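Local coordinates for protein probable zinc protease PqqL (Escherichia coli, PDB 6OFS) that probably acts as a periplasmic zinc-dependent endopeptidase of the M16 family, holding one zinc ion per subunit, at residues 521-526 with 576-581; 541-546 with 572-577. All coordinates share one frame; numbering follows the deposited sequence.

Interaction 1 (521-526 with 576-581); sequences IAVSNK and GMNTLL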
loop_
_atom_site.group_PDB
_atom_site.type_symbol
_atom_site.label_atom_id
_atom_site.label_comp_id
_atom_site.label_asym_id
_atom_site.label_seq_id
_atom_site.Cartn_x
_atom_site.Cartn_y
_atom_site.Cartn_z
ATOM N N ILE A 521 -5.004 25.141 12.003
ATOM C CA ILE A 521 -6.053 24.776 11.059
ATOM C C ILE A 521 -5.725 25.336 9.692
ATOM O O ILE A 521 -5.787 26.550 9.484
ATOM C CB ILE A 521 -7.519 25.056 11.464
ATOM C CG1 ILE A 521 -7.807 24.626 12.918
ATOM C CG2 ILE A 521 -8.475 24.363 10.471
ATOM C CD1 ILE A 521 -9.178 25.011 13.434
ATOM N N ALA A 522 -5.378 24.443 8.754
ATOM C CA ALA A 522 -5.123 24.805 7.362
ATOM C C ALA A 522 -6.508 24.839 6.716
ATOM O O ALA A 522 -7.282 23.882 6.821
ATOM C CB ALA A 522 -4.221 23.777 6.692
ATOM N N VAL A 523 -6.860 26.012 6.184
ATOM C CA VAL A 523 -8.157 26.297 5.572
ATOM C C VAL A 523 -7.900 26.540 4.111
ATOM O O VAL A 523 -7.206 27.489 3.762
ATOM C CB VAL A 523 -8.867 27.522 6.231
ATOM C CG1 VAL A 523 -10.257 27.755 5.633
ATOM C CG2 VAL A 523 -8.938 27.391 7.756
ATOM N N SER A 524 -8.453 25.682 3.261
ATOM C CA SER A 524 -8.342 25.797 1.804
ATOM C C SER A 524 -9.645 26.400 1.284
ATOM O O SER A 524 -10.701 26.105 1.837
ATOM C CB SER A 524 -8.122 24.415 1.186
ATOM O OG SER A 524 -8.165 24.448 -0.229
ATOM N N ASN A 525 -9.581 27.229 0.229
ATOM C CA ASN A 525 -10.783 27.805 -0.380
ATOM C C ASN A 525 -11.374 26.864 -1.474
ATOM O O ASN A 525 -12.261 27.256 -2.238
ATOM C CB ASN A 525 -10.523 29.233 -0.893
ATOM C CG ASN A 525 -9.540 29.363 -2.041
ATOM O OD1 ASN A 525 -9.448 28.512 -2.933
ATOM N ND2 ASN A 525 -8.804 30.466 -2.063
ATOM N N LYS A 526 -10.873 25.632 -1.547
ATOM C CA LYS A 526 -11.363 24.634 -2.490
ATOM C C LYS A 526 -12.104 23.544 -1.718
ATOM O O LYS A 526 -11.573 23.029 -0.730
ATOM C CB LYS A 526 -10.206 24.053 -3.336
ATOM C CG LYS A 526 -10.179 24.560 -4.779
ATOM C CD LYS A 526 -9.519 25.920 -4.937
ATOM C CE LYS A 526 -9.464 26.356 -6.375
ATOM N NZ LYS A 526 -8.879 27.716 -6.504
ATOM N N GLY A 576 -18.404 22.165 1.060
ATOM C CA GLY A 576 -18.708 22.482 -0.328
ATOM C C GLY A 576 -17.737 23.480 -0.935
ATOM O O GLY A 576 -17.307 23.317 -2.087
ATOM N N MET A 577 -17.364 24.502 -0.161
ATOM C CA MET A 577 -16.472 25.549 -0.660
ATOM C C MET A 577 -15.104 25.554 -0.007
ATOM O O MET A 577 -14.283 26.402 -0.357
ATOM C CB MET A 577 -17.122 26.948 -0.519
ATOM C CG MET A 577 -18.337 27.159 -1.376
ATOM S SD MET A 577 -17.975 27.095 -3.139
ATOM C CE MET A 577 -19.567 27.545 -3.806
ATOM N N ASN A 578 -14.861 24.660 0.965
ATOM C CA ASN A 578 -13.594 24.652 1.699
ATOM C C ASN A 578 -13.175 23.264 2.156
ATOM O O ASN A 578 -13.972 22.321 2.153
ATOM C CB ASN A 578 -13.696 25.553 2.974
ATOM C CG ASN A 578 -14.154 26.967 2.740
ATOM O OD1 ASN A 578 -15.357 27.245 2.672
ATOM N ND2 ASN A 578 -13.210 27.894 2.614
ATOM N N THR A 579 -11.926 23.168 2.615
ATOM C CA THR A 579 -11.375 21.960 3.209
ATOM C C THR A 579 -10.588 22.427 4.411
ATOM O O THR A 579 -9.819 23.392 4.318
ATOM C CB THR A 579 -10.536 21.125 2.217
ATOM O OG1 THR A 579 -11.265 20.944 0.997
ATOM C CG2 THR A 579 -10.151 19.752 2.788
ATOM N N LEU A 580 -10.828 21.776 5.547
ATOM C CA LEU A 580 -10.143 22.106 6.783
ATOM C C LEU A 580 -9.220 20.975 7.150
ATOM O O LEU A 580 -9.561 19.814 6.954
ATOM C CB LEU A 580 -11.124 22.396 7.937
ATOM C CG LEU A 580 -12.295 23.344 7.654
ATOM C CD1 LEU A 580 -13.212 23.422 8.840
ATOM C CD2 LEU A 580 -11.827 24.746 7.257
ATOM N N LEU A 581 -8.038 21.315 7.632
ATOM C CA LEU A 581 -7.069 20.347 8.081
ATOM C C LEU A 581 -6.653 20.811 9.445
ATOM O O LEU A 581 -5.979 21.833 9.570
ATOM C CB LEU A 581 -5.893 20.223 7.099
ATOM C CG LEU A 581 -4.714 19.316 7.504
ATOM C CD1 LEU A 581 -5.153 17.873 7.762
ATOM C CD2 LEU A 581 -3.600 19.370 6.460
#

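Interaction 2 (541-546 with 572-577); sequences LANKAV and SKVSGM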
loop_
_atom_site.group_PDB
_atom_site.type_symbol
_atom_site.label_atom_id
_atom_site.label_comp_id
_atom_site.label_asym_id
_atom_site.label_seq_id
_atom_site.Cartn_x
_atom_site.Cartn_y
_atom_site.Cartn_z
ATOM N N LEU A 541 -15.064 11.385 0.979
ATOM C CA LEU A 541 -14.630 10.008 1.162
ATOM C C LEU A 541 -13.127 9.892 0.939
ATOM O O LEU A 541 -12.427 9.344 1.791
ATOM C CB LEU A 541 -15.374 9.076 0.202
ATOM C CG LEU A 541 -16.864 8.861 0.477
ATOM C CD1 LEU A 541 -17.456 7.927 -0.564
ATOM C CD2 LEU A 541 -17.105 8.310 1.911
ATOM N N ALA A 542 -12.637 10.445 -0.188
ATOM C CA ALA A 542 -11.236 10.464 -0.580
ATOM C C ALA A 542 -10.384 11.083 0.526
ATOM O O ALA A 542 -9.389 10.490 0.951
ATOM C CB ALA A 542 -11.078 11.248 -1.868
ATOM N N ASN A 543 -10.827 12.239 1.046
ATOM C CA ASN A 543 -10.133 12.948 2.101
ATOM C C ASN A 543 -10.069 12.158 3.415
ATOM O O ASN A 543 -9.019 12.174 4.066
ATOM C CB ASN A 543 -10.742 14.324 2.276
ATOM C CG ASN A 543 -10.136 15.139 3.386
ATOM O OD1 ASN A 543 -10.694 15.245 4.483
ATOM N ND2 ASN A 543 -8.991 15.738 3.120
ATOM N N LYS A 544 -11.166 11.468 3.805
ATOM C CA LYS A 544 -11.155 10.643 5.027
ATOM C C LYS A 544 -10.181 9.483 4.843
ATOM O O LYS A 544 -9.374 9.206 5.734
ATOM C CB LYS A 544 -12.560 10.125 5.409
ATOM C CG LYS A 544 -13.462 11.180 6.061
ATOM C CD LYS A 544 -13.139 11.410 7.548
ATOM C CE LYS A 544 -12.698 12.824 7.842
ATOM N NZ LYS A 544 -11.917 12.915 9.110
ATOM N N ALA A 545 -10.203 8.872 3.650
ATOM C CA ALA A 545 -9.304 7.795 3.279
ATOM C C ALA A 545 -7.829 8.248 3.342
ATOM O O ALA A 545 -7.026 7.570 3.993
ATOM C CB ALA A 545 -9.652 7.281 1.891
ATOM N N VAL A 546 -7.490 9.405 2.725
ATOM C CA VAL A 546 -6.129 9.925 2.729
ATOM C C VAL A 546 -5.680 10.287 4.150
ATOM O O VAL A 546 -4.537 9.995 4.515
ATOM C CB VAL A 546 -5.916 11.073 1.706
ATOM C CG1 VAL A 546 -4.496 11.616 1.762
ATOM C CG2 VAL A 546 -6.236 10.613 0.286
ATOM N N SER A 572 -9.595 16.121 9.487
ATOM C CA SER A 572 -9.872 16.919 8.303
ATOM C C SER A 572 -11.350 16.845 7.954
ATOM O O SER A 572 -12.036 15.928 8.386
ATOM C CB SER A 572 -8.985 16.500 7.128
ATOM O OG SER A 572 -9.189 15.156 6.725
ATOM N N LYS A 573 -11.854 17.825 7.204
ATOM C CA LYS A 573 -13.259 17.869 6.813
ATOM C C LYS A 573 -13.377 18.557 5.464
ATOM O O LYS A 573 -12.750 19.589 5.245
ATOM C CB LYS A 573 -14.082 18.613 7.884
ATOM C CG LYS A 573 -15.596 18.484 7.743
ATOM C CD LYS A 573 -16.310 19.805 8.077
ATOM C CE LYS A 573 -16.793 19.897 9.508
ATOM N NZ LYS A 573 -17.424 21.213 9.785
ATOM N N VAL A 574 -14.179 17.978 4.567
ATOM C CA VAL A 574 -14.456 18.510 3.238
ATOM C C VAL A 574 -15.847 19.099 3.271
ATOM O O VAL A 574 -16.834 18.404 3.550
ATOM C CB VAL A 574 -14.285 17.462 2.090
ATOM C CG1 VAL A 574 -14.854 17.969 0.766
ATOM C CG2 VAL A 574 -12.829 17.067 1.917
ATOM N N SER A 575 -15.904 20.392 3.005
ATOM C CA SER A 575 -17.112 21.204 2.933
ATOM C C SER A 575 -17.342 21.456 1.420
ATOM O O SER A 575 -16.564 20.961 0.603
ATOM C CB SER A 575 -16.879 22.493 3.720
ATOM O OG SER A 575 -17.801 23.522 3.417
ATOM N N GLY A 576 -18.404 22.165 1.060
ATOM C CA GLY A 576 -18.708 22.482 -0.328
ATOM C C GLY A 576 -17.737 23.480 -0.935
ATOM O O GLY A 576 -17.307 23.317 -2.087
ATOM N N MET A 577 -17.364 24.502 -0.161
ATOM C CA MET A 577 -16.472 25.549 -0.660
ATOM C C MET A 577 -15.104 25.554 -0.007
ATOM O O MET A 577 -14.283 26.402 -0.357
ATOM C CB MET A 577 -17.122 26.948 -0.519
ATOM C CG MET A 577 -18.337 27.159 -1.376
ATOM S SD MET A 577 -17.975 27.095 -3.139
ATOM C CE MET A 577 -19.567 27.545 -3.806
#

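Interaction 1 (521-526 with 576-581)
The carbonyl oxygen of S524 is gripped twice, from opposite faces of its plane: T579 N and the side-chain ND2 of N578 (3.2 Å to S524 O) both donate to it. An asparagine suits this place because its amide hydrogen reaches a backbone oxygen at the strand end; CG lies anti to the carbonyl carbon (chi1 -54°), which brings ND2 beside the S524 carbonyl, with each group tilted from the other's plane. With an alanine here, S524 O would probably lose its second donor and that strand end be less firmly tied. T579 OG1 donates to K526 O at 2.7 Å, in the carbonyl plane, while S524 OG accepts from K526 N in an ST turn and gives its own hydrogen to L670 O. K526 NZ forms a salt bridge with D676. Toward the start of segment 521-526, V523 and L580 point the same way side by side, L580 CD2 lying 3.8 Å from V523 CG1, and helix 848-862 covers V523. A522 and L581 meet CB to CB at 3.9 Å on the other face, beside I597. A522-L581 and S524-T579 (S524 N to T579 O, 2.9 Å) are hydrogen-bonded antiparallel pairs flanking non-hydrogen-bonded V523-L580, consistent with the alpha/beta fold of M16 peptidases.

Interaction 2 (541-546 with 572-577)
N543 and S572 point their CB atoms at each other between helix 541-546 and strand 572-574, and their polar ends meet in a hydrogen bond from S572 OG to N543 OD1, 2.7 Å long. On the asparagine, CG anti to the backbone N (chi1 178°) carries the amide toward the strand. The hydroxyl comes to the amide oxygen from beside the C=O bond rather than end-on, with OG tilted 35° from the carbonyl plane. On the serine, chi1 of 62° sets OG between the backbone N and the carbonyl carbon, the crowded position, from which it faces the helix. Its OG also bonds S547 OG. The short serine thus brings its hydroxyl to the carbonyl end of the buried amide, while the other end, ND2, serves D667. The helix runs nearly antiparallel to the strand, their axes 8.1 Å apart, in the helix-on-sheet layering of an alpha/beta domain, and the strand is an edge strand of its sheet within this chain. V574 supplies the apolar half: its CG2 comes within 3.5 Å of N543 CB as the two side chains cross obliquely, a branched valine packing a methyl against the asparagine stem. K544 starts out along the helix flank, but its chain bends at chi2 and chi3 and brings NZ back to S572 O, a weak hydrogen bond of 3.1 Å, its long reach serving at the exposed margin.

How the interactions relate
Interactions 1 and 2 have centres about 9 Å apart and share G576 and M577, in the turn that joins strand 569-574 to strand 579-586. Strand 579-586 thus lies between 517-524, its partner in interaction 1, and 569-574, the strand that meets the helix in interaction 2. The two contacts touch directly: L580 N lies 2.9 Å from K573 O, a probable hydrogen bond, and T579 CG2 packs 3.9 Å from V574 CG2. The chain passes from strand 517-524 of interaction 1 to helix 539-547 of interaction 2, and later returns by strand 569-574 to strand 579-586. Both contacts lie away from the zinc site at H54 and H58.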